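VAO-type flavoprotein oxidase VAO615 (Myceliophthora thermophila, PDB 6F72) probably acts as an oxidoreductase that carries bicovalently bound FAD and reacts rapidly with molecular oxygen once reduced, though its substrate is still unidentified. Local coordinates at residues 500-503 / 504-507; 536-539 / 540-543; 263-267 / 268-272. All coordinates share one frame; numbering follows the deposited sequence.

Contact 1: 500-503 / 504-507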
loop_
_atom_site.group_PDB
_atom_site.type_symbol
_atom_site.label_atom_id
_atom_site.label_comp_id
_atom_site.label_asym_id
_atom_site.label_seq_id
_atom_site.Cartn_x
_atom_site.Cartn_y
_atom_site.Cartn_z
ATOM N N GLU A 500 -1.041 7.823 18.327
ATOM C CA GLU A 500 -0.391 7.996 19.615
ATOM C C GLU A 500 -0.898 7.090 20.736
ATOM O O GLU A 500 -0.279 7.025 21.800
ATOM C CB GLU A 500 -0.312 9.480 20.009
ATOM C CG GLU A 500 -1.610 10.143 20.423
ATOM C CD GLU A 500 -1.675 11.601 20.001
ATOM O OE1 GLU A 500 -0.829 12.042 19.200
ATOM O OE2 GLU A 500 -2.570 12.312 20.465
ATOM N N THR A 501 -1.970 6.350 20.462
ATOM C CA THR A 501 -2.528 5.403 21.413
ATOM C C THR A 501 -2.562 4.001 20.845
ATOM O O THR A 501 -1.958 3.098 21.429
ATOM C CB THR A 501 -3.927 5.845 21.948
ATOM O OG1 THR A 501 -3.804 7.122 22.569
ATOM C CG2 THR A 501 -4.483 4.866 22.980
ATOM N N LEU A 502 -3.260 3.798 19.734
ATOM C CA LEU A 502 -3.416 2.445 19.215
ATOM C C LEU A 502 -2.091 1.835 18.691
ATOM O O LEU A 502 -1.739 0.705 19.075
ATOM C CB LEU A 502 -4.534 2.347 18.177
ATOM C CG LEU A 502 -4.801 0.946 17.606
ATOM C CD1 LEU A 502 -5.214 -0.062 18.669
ATOM C CD2 LEU A 502 -5.845 1.003 16.524
ATOM N N GLN A 503 -1.360 2.571 17.842
ATOM C CA GLN A 503 -0.087 2.072 17.333
ATOM C C GLN A 503 0.948 1.768 18.445
ATOM O O GLN A 503 1.502 0.667 18.435
ATOM C CB GLN A 503 0.499 2.955 16.207
ATOM C CG GLN A 503 1.722 2.368 15.512
ATOM C CD GLN A 503 1.417 1.114 14.720
ATOM O OE1 GLN A 503 0.743 1.180 13.701
ATOM N NE2 GLN A 503 1.926 -0.040 15.178
ATOM N N PRO A 504 1.213 2.720 19.391
ATOM C CA PRO A 504 2.136 2.359 20.489
ATOM C C PRO A 504 1.693 1.168 21.359
ATOM O O PRO A 504 2.558 0.438 21.886
ATOM C CB PRO A 504 2.222 3.651 21.314
ATOM C CG PRO A 504 2.003 4.726 20.296
ATOM C CD PRO A 504 0.900 4.166 19.440
ATOM N N MET A 505 0.383 0.971 21.517
ATOM C CA MET A 505 -0.131 -0.203 22.239
ATOM C C MET A 505 0.241 -1.465 21.471
ATOM O O MET A 505 0.714 -2.436 22.063
ATOM C CB MET A 505 -1.646 -0.147 22.474
ATOM C CG MET A 505 -2.210 -1.421 23.101
ATOM S SD MET A 505 -3.956 -1.402 23.556
ATOM C CE MET A 505 -4.747 -1.675 21.973
ATOM N N MET A 506 0.024 -1.427 20.152
ATOM C CA MET A 506 0.406 -2.513 19.245
ATOM C C MET A 506 1.904 -2.797 19.300
ATOM O O MET A 506 2.316 -3.963 19.330
ATOM C CB MET A 506 -0.004 -2.182 17.797
ATOM C CG MET A 506 -1.507 -2.170 17.552
ATOM S SD MET A 506 -1.992 -1.221 16.097
ATOM C CE MET A 506 -1.140 -2.147 14.821
ATOM N N ASP A 507 2.703 -1.724 19.318
ATOM C CA ASP A 507 4.168 -1.808 19.329
ATOM C C ASP A 507 4.681 -2.510 20.578
ATOM O O ASP A 507 5.440 -3.471 20.492
ATOM C CB ASP A 507 4.791 -0.409 19.254
ATOM C CG ASP A 507 4.633 0.246 17.895
ATOM O OD1 ASP A 507 4.021 -0.344 16.972
ATOM O OD2 ASP A 507 5.132 1.382 17.769
#
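The carboxamide of Q503 reaches one turn ahead along the helix to the carboxylate of D507, an i to i+4 pairing in which NE2 donates to OD1 over 2.8 Å. The bond comes from the syn side of the carboxylate but rises 30° out of its plane, whereas the acceptor stays close to the plane of the amide, so the two flat groups are twisted against each other rather than coplanar. With CG anti to the backbone N (chi1 -172°) and the chain bent at chi2, Q503 is folded forward over the next turn. Its amide also meets the methyl end of M506, whose CE lies 3.7 Å from Q503 NE2. Cut back to an alanine, this position would probably leave D507 OD1 without its amide partner and the CE methyl of M506 without its neighbour. Next to it, L502 faces two methionines at once: its CD1 touches CE of M505 at 3.7 Å, and its CG lies 3.9 Å from SD of M506, L502 crossing each of the two methionine chains at a slant. Underneath, P504 has no N-H to give and kinks the helix, its CG resting 3.6 Å from the carbonyl O of E500; the i to i+4 bonds resume with M505 N to T501 O, while the N-H of D507 reaches O of Q503 at 2.8 Å. D507 has firm partners elsewhere, R416 through a salt bridge and Y524 through a hydrogen bond, a setting likely to favour the charged carboxylate. This turn belongs to helix 488-508: Q503 NE2 also bonds to the carbonyl of S415 on strand 412-419, L502 and M505 lean on helix 426-439, and M505 borders an attached N-acetylglucosamine.

Contact 2: 536-539 / 540-543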
loop_
_atom_site.group_PDB
_atom_site.type_symbol
_atom_site.label_atom_id
_atom_site.label_comp_id
_atom_site.label_asym_id
_atom_site.label_seq_id
_atom_site.Cartn_x
_atom_site.Cartn_y
_atom_site.Cartn_z
ATOM N N TYR A 536 18.473 2.528 7.907
ATOM C CA TYR A 536 18.232 3.953 7.686
ATOM C C TYR A 536 19.458 4.780 7.289
ATOM O O TYR A 536 19.355 5.619 6.391
ATOM C CB TYR A 536 17.477 4.618 8.859
ATOM C CG TYR A 536 16.871 5.937 8.441
ATOM C CD1 TYR A 536 15.657 5.965 7.751
ATOM C CD2 TYR A 536 17.527 7.152 8.697
ATOM C CE1 TYR A 536 15.102 7.158 7.328
ATOM C CE2 TYR A 536 16.974 8.358 8.282
ATOM C CZ TYR A 536 15.765 8.349 7.599
ATOM O OH TYR A 536 15.186 9.528 7.181
ATOM N N ALA A 537 20.601 4.543 7.933
ATOM C CA ALA A 537 21.825 5.286 7.609
ATOM C C ALA A 537 22.197 5.107 6.130
ATOM O O ALA A 537 22.526 6.088 5.453
ATOM C CB ALA A 537 22.973 4.865 8.511
ATOM N N ARG A 538 22.104 3.865 5.644
ATOM C CA ARG A 538 22.483 3.533 4.268
ATOM C C ARG A 538 21.451 4.045 3.268
ATOM O O ARG A 538 21.821 4.544 2.200
ATOM C CB ARG A 538 22.716 2.036 4.063
ATOM C CG ARG A 538 23.532 1.766 2.807
ATOM C CD ARG A 538 23.475 0.326 2.345
ATOM N NE ARG A 538 23.906 0.256 0.955
ATOM C CZ ARG A 538 23.740 -0.792 0.154
ATOM N NH1 ARG A 538 23.146 -1.895 0.600
ATOM N NH2 ARG A 538 24.182 -0.732 -1.099
ATOM N N LEU A 539 20.175 3.910 3.625
ATOM C CA LEU A 539 19.076 4.510 2.867
ATOM C C LEU A 539 19.260 6.017 2.726
ATOM O O LEU A 539 18.997 6.580 1.661
ATOM C CB LEU A 539 17.731 4.156 3.496
ATOM C CG LEU A 539 17.279 2.704 3.311
ATOM C CD1 LEU A 539 16.155 2.319 4.262
ATOM C CD2 LEU A 539 16.880 2.411 1.866
ATOM N N LEU A 540 19.729 6.659 3.789
ATOM C CA LEU A 540 19.987 8.096 3.785
ATOM C C LEU A 540 21.166 8.478 2.897
ATOM O O LEU A 540 21.132 9.513 2.220
ATOM C CB LEU A 540 20.180 8.627 5.209
ATOM C CG LEU A 540 20.202 10.144 5.398
ATOM C CD1 LEU A 540 18.845 10.788 5.073
ATOM C CD2 LEU A 540 20.618 10.464 6.826
ATOM N N ARG A 541 22.207 7.655 2.916
ATOM C CA ARG A 541 23.334 7.812 1.995
ATOM C C ARG A 541 22.919 7.701 0.528
ATOM O O ARG A 541 23.402 8.477 -0.293
ATOM C CB ARG A 541 24.439 6.823 2.314
ATOM C CG ARG A 541 25.222 7.176 3.568
ATOM C CD ARG A 541 26.541 6.424 3.625
ATOM N NE ARG A 541 26.371 4.972 3.698
ATOM C CZ ARG A 541 26.181 4.274 4.823
ATOM N NH1 ARG A 541 26.103 4.866 6.015
ATOM N NH2 ARG A 541 26.055 2.959 4.752
ATOM N N VAL A 542 22.052 6.739 0.204
ATOM C CA VAL A 542 21.550 6.576 -1.170
ATOM C C VAL A 542 20.699 7.805 -1.554
ATOM O O VAL A 542 20.860 8.358 -2.639
ATOM C CB VAL A 542 20.734 5.268 -1.374
ATOM C CG1 VAL A 542 20.241 5.147 -2.816
ATOM C CG2 VAL A 542 21.564 4.043 -1.024
ATOM N N LYS A 543 19.819 8.224 -0.643
ATOM C CA LYS A 543 18.998 9.418 -0.817
ATOM C C LYS A 543 19.840 10.666 -1.107
ATOM O O LYS A 543 19.532 11.402 -2.047
ATOM C CB LYS A 543 18.086 9.635 0.411
ATOM C CG LYS A 543 17.389 10.994 0.498
ATOM C CD LYS A 543 16.254 11.146 -0.503
ATOM C CE LYS A 543 15.391 12.344 -0.150
ATOM N NZ LYS A 543 14.348 12.499 -1.195
#
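The guanidinium of R541 lies folded back over the preceding turn, one face turned to the backbone: the carbonyl O of A537 stands 3.7 Å above its plane and CA of R538 3.6 Å, both offset toward the rim. On that same side, NH2 meets the aliphatic stem of R538, coming within 3.4 Å of CG. The bend at chi3 (-63°) turns the R541 chain back, and it crosses the extended R538 chain at about a right angle, although the two guanidinium planes are only 19° apart. R538 NE and R541 NH2 remain 5.1 Å from each other, so the near approach is of a charged end to methylenes and not of charge to charge. The other guanidinium has a different partner, since R538 makes a cation-pi contact with W276. On another side of the helix the Y536 ring is approached obliquely by a methyl of L540, with CE2 to CD1 at 4.4 Å; beyond this loose touch, the phenol OH is hydrogen-bonded to the backbone N of G559. Backbone bonds run beneath all of these side chains: L540 N to Y536 O at 2.8 Å and K543 N to L539 O at 2.9 Å frame two more of the same i to i+4 kind. K543 leads away from this turn, and its ammonium group binds the carbonyls of F552 and T285 and forms a salt bridge with D547, a set of acceptors likely to stabilise its positive charge. Helix 536-546 thus sets L539 and V542 against helix 272-278 while R541 lies along its exposed side, the regular one-sided packing of an amphipathic alpha-helix, here within the berberine-bridge-enzyme-like region of a VAO-type flavoprotein.

Contact 3: 263-267 / 268-272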
loop_
_atom_site.group_PDB
_atom_site.type_symbol
_atom_site.label_atom_id
_atom_site.label_comp_id
_atom_site.label_asym_id
_atom_site.label_seq_id
_atom_site.Cartn_x
_atom_site.Cartn_y
_atom_site.Cartn_z
ATOM N N HIS A 263 17.747 9.607 -16.869
ATOM C CA HIS A 263 16.918 8.433 -17.121
ATOM C C HIS A 263 17.828 7.214 -16.957
ATOM O O HIS A 263 18.737 7.009 -17.759
ATOM C CB HIS A 263 16.297 8.524 -18.528
ATOM C CG HIS A 263 15.370 7.397 -18.884
ATOM N ND1 HIS A 263 14.840 7.252 -20.147
ATOM C CD2 HIS A 263 14.888 6.358 -18.158
ATOM C CE1 HIS A 263 14.065 6.185 -20.186
ATOM N NE2 HIS A 263 14.075 5.624 -18.991
ATOM N N LEU A 264 17.594 6.429 -15.897
ATOM C CA LEU A 264 18.481 5.305 -15.535
ATOM C C LEU A 264 17.746 3.990 -15.321
ATOM O O LEU A 264 16.529 3.965 -15.079
ATOM C CB LEU A 264 19.285 5.621 -14.264
ATOM C CG LEU A 264 20.204 6.842 -14.175
ATOM C CD1 LEU A 264 20.726 6.962 -12.745
ATOM C CD2 LEU A 264 21.351 6.739 -15.164
ATOM N N VAL A 265 18.507 2.903 -15.419
ATOM C CA VAL A 265 18.050 1.579 -15.017
ATOM C C VAL A 265 18.898 1.140 -13.808
ATOM O O VAL A 265 20.131 1.248 -13.830
ATOM C CB VAL A 265 18.111 0.561 -16.187
ATOM C CG1 VAL A 265 17.750 -0.844 -15.723
ATOM C CG2 VAL A 265 17.161 0.981 -17.310
ATOM N N ALA A 266 18.206 0.690 -12.755
ATOM C CA ALA A 266 18.812 0.184 -11.528
ATOM C C ALA A 266 18.544 -1.308 -11.419
ATOM O O ALA A 266 17.396 -1.758 -11.539
ATOM C CB ALA A 266 18.283 0.924 -10.300
ATOM N N THR A 267 19.626 -2.058 -11.218
ATOM C CA THR A 267 19.602 -3.515 -11.161
ATOM C C THR A 267 20.585 -3.933 -10.049
ATOM O O THR A 267 21.333 -3.086 -9.543
ATOM C CB THR A 267 20.000 -4.178 -12.525
ATOM O OG1 THR A 267 21.417 -4.343 -12.597
ATOM C CG2 THR A 267 19.510 -3.382 -13.750
ATOM N N PRO A 268 20.588 -5.226 -9.655
ATOM C CA PRO A 268 21.629 -5.677 -8.706
ATOM C C PRO A 268 23.074 -5.470 -9.195
ATOM O O PRO A 268 23.985 -5.398 -8.375
ATOM C CB PRO A 268 21.342 -7.173 -8.558
ATOM C CG PRO A 268 19.894 -7.304 -8.870
ATOM C CD PRO A 268 19.631 -6.309 -9.956
ATOM N N THR A 269 23.279 -5.376 -10.514
ATOM C CA THR A 269 24.614 -5.105 -11.066
ATOM C C THR A 269 24.788 -3.752 -11.799
ATOM O O THR A 269 25.758 -3.584 -12.550
ATOM C CB THR A 269 25.115 -6.282 -11.945
ATOM O OG1 THR A 269 24.100 -6.665 -12.889
ATOM C CG2 THR A 269 25.493 -7.493 -11.071
ATOM N N ARG A 270 23.860 -2.802 -11.594
ATOM C CA ARG A 270 23.954 -1.459 -12.214
ATOM C C ARG A 270 23.176 -0.442 -11.384
ATOM O O ARG A 270 21.977 -0.612 -11.188
ATOM C CB ARG A 270 23.432 -1.485 -13.661
ATOM C CG ARG A 270 23.538 -0.158 -14.435
ATOM C CD ARG A 270 22.623 -0.117 -15.663
ATOM N NE ARG A 270 22.314 -1.477 -16.122
ATOM C CZ ARG A 270 21.571 -1.811 -17.180
ATOM N NH1 ARG A 270 21.020 -0.874 -17.982
ATOM N NH2 ARG A 270 21.384 -3.116 -17.438
ATOM N N ASN A 271 23.867 0.613 -10.932
ATOM C CA ASN A 271 23.346 1.571 -9.938
ATOM C C ASN A 271 22.738 0.817 -8.761
ATOM O O ASN A 271 21.603 1.116 -8.329
ATOM C CB ASN A 271 22.287 2.506 -10.560
ATOM C CG ASN A 271 22.822 3.281 -11.724
ATOM O OD1 ASN A 271 23.742 4.077 -11.572
ATOM N ND2 ASN A 271 22.244 3.058 -12.900
ATOM N N SER A 272 23.496 -0.161 -8.254
ATOM C CA SER A 272 22.962 -1.222 -7.399
ATOM C C SER A 272 22.440 -0.693 -6.073
ATOM O O SER A 272 21.522 -1.268 -5.489
ATOM C CB SER A 272 24.022 -2.303 -7.170
ATOM O OG SER A 272 25.164 -1.753 -6.539
HETATM O O HOH W 1 21.920 -5.186 -15.267
#
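R270 lays its guanidinium across the side chain of V265, whose CG1 stands 4.0 Å above one face, offset toward the rim, while NH1 comes to 3.7 Å from CB. The same face is turned to T267, whose CG2 methyl sits 4.1 Å from NE. Having CG anti to the backbone N (chi1 -177°) sends the arginine back along the strand, so that its CD passes the carbonyl O of V265. NH2 then donates to a water that is also hydrogen-bonded to T267 OG1, joining the two side chains through solvent. T267 has a second task: its hydroxyl accepts the N-H of T269 over 3.0 Å. The chain reverses here in a type I beta turn from T267 to R270, and the reversal is fastened by a single antiparallel hydrogen-bonded bridge. T267 N reaches R270 O in the carbonyl plane at 2.8 Å, whereas R270 N lies well above the carbonyl plane of T267, at 3.3 Å. P268, bearing phi of -58°, suits the second place of such a turn and rests on Y275. This turn leads from edge strand 263-266 of the FAD-binding PCMH-type domain into helix 272-278, with N271 in the N-cap position. N271 spends its amide on the strand and not on the helix: ND2 donates to V265 O at 2.9 Å, with the acceptor in the amide plane but the donor 40° out of the carbonyl plane. L264 crosses that amide at about a right angle, and strand 251-257 pairs with the other edge of 263-266.

How the contacts relate
From the N terminus, contact 3 comes first, closing the tight turn between strand 263-266 and helix 272-278 in the FAD-binding PCMH-type region. Contact 1 follows within helix 488-508, and contact 2 within helix 536-546; each lies within about two turns of one helix and closes no loop. The three lie in series, neither nested nor crossing. Contacts 2 and 3 are the near pair, centres about 16 Å apart, and helix 272-278 links them: it begins at the turn of 263-272 and carries W276 and A277 against 536-543. Contact 1 stands apart, about 27 Å from contact 2 between centres, beside strand 412-419 and helix 426-439.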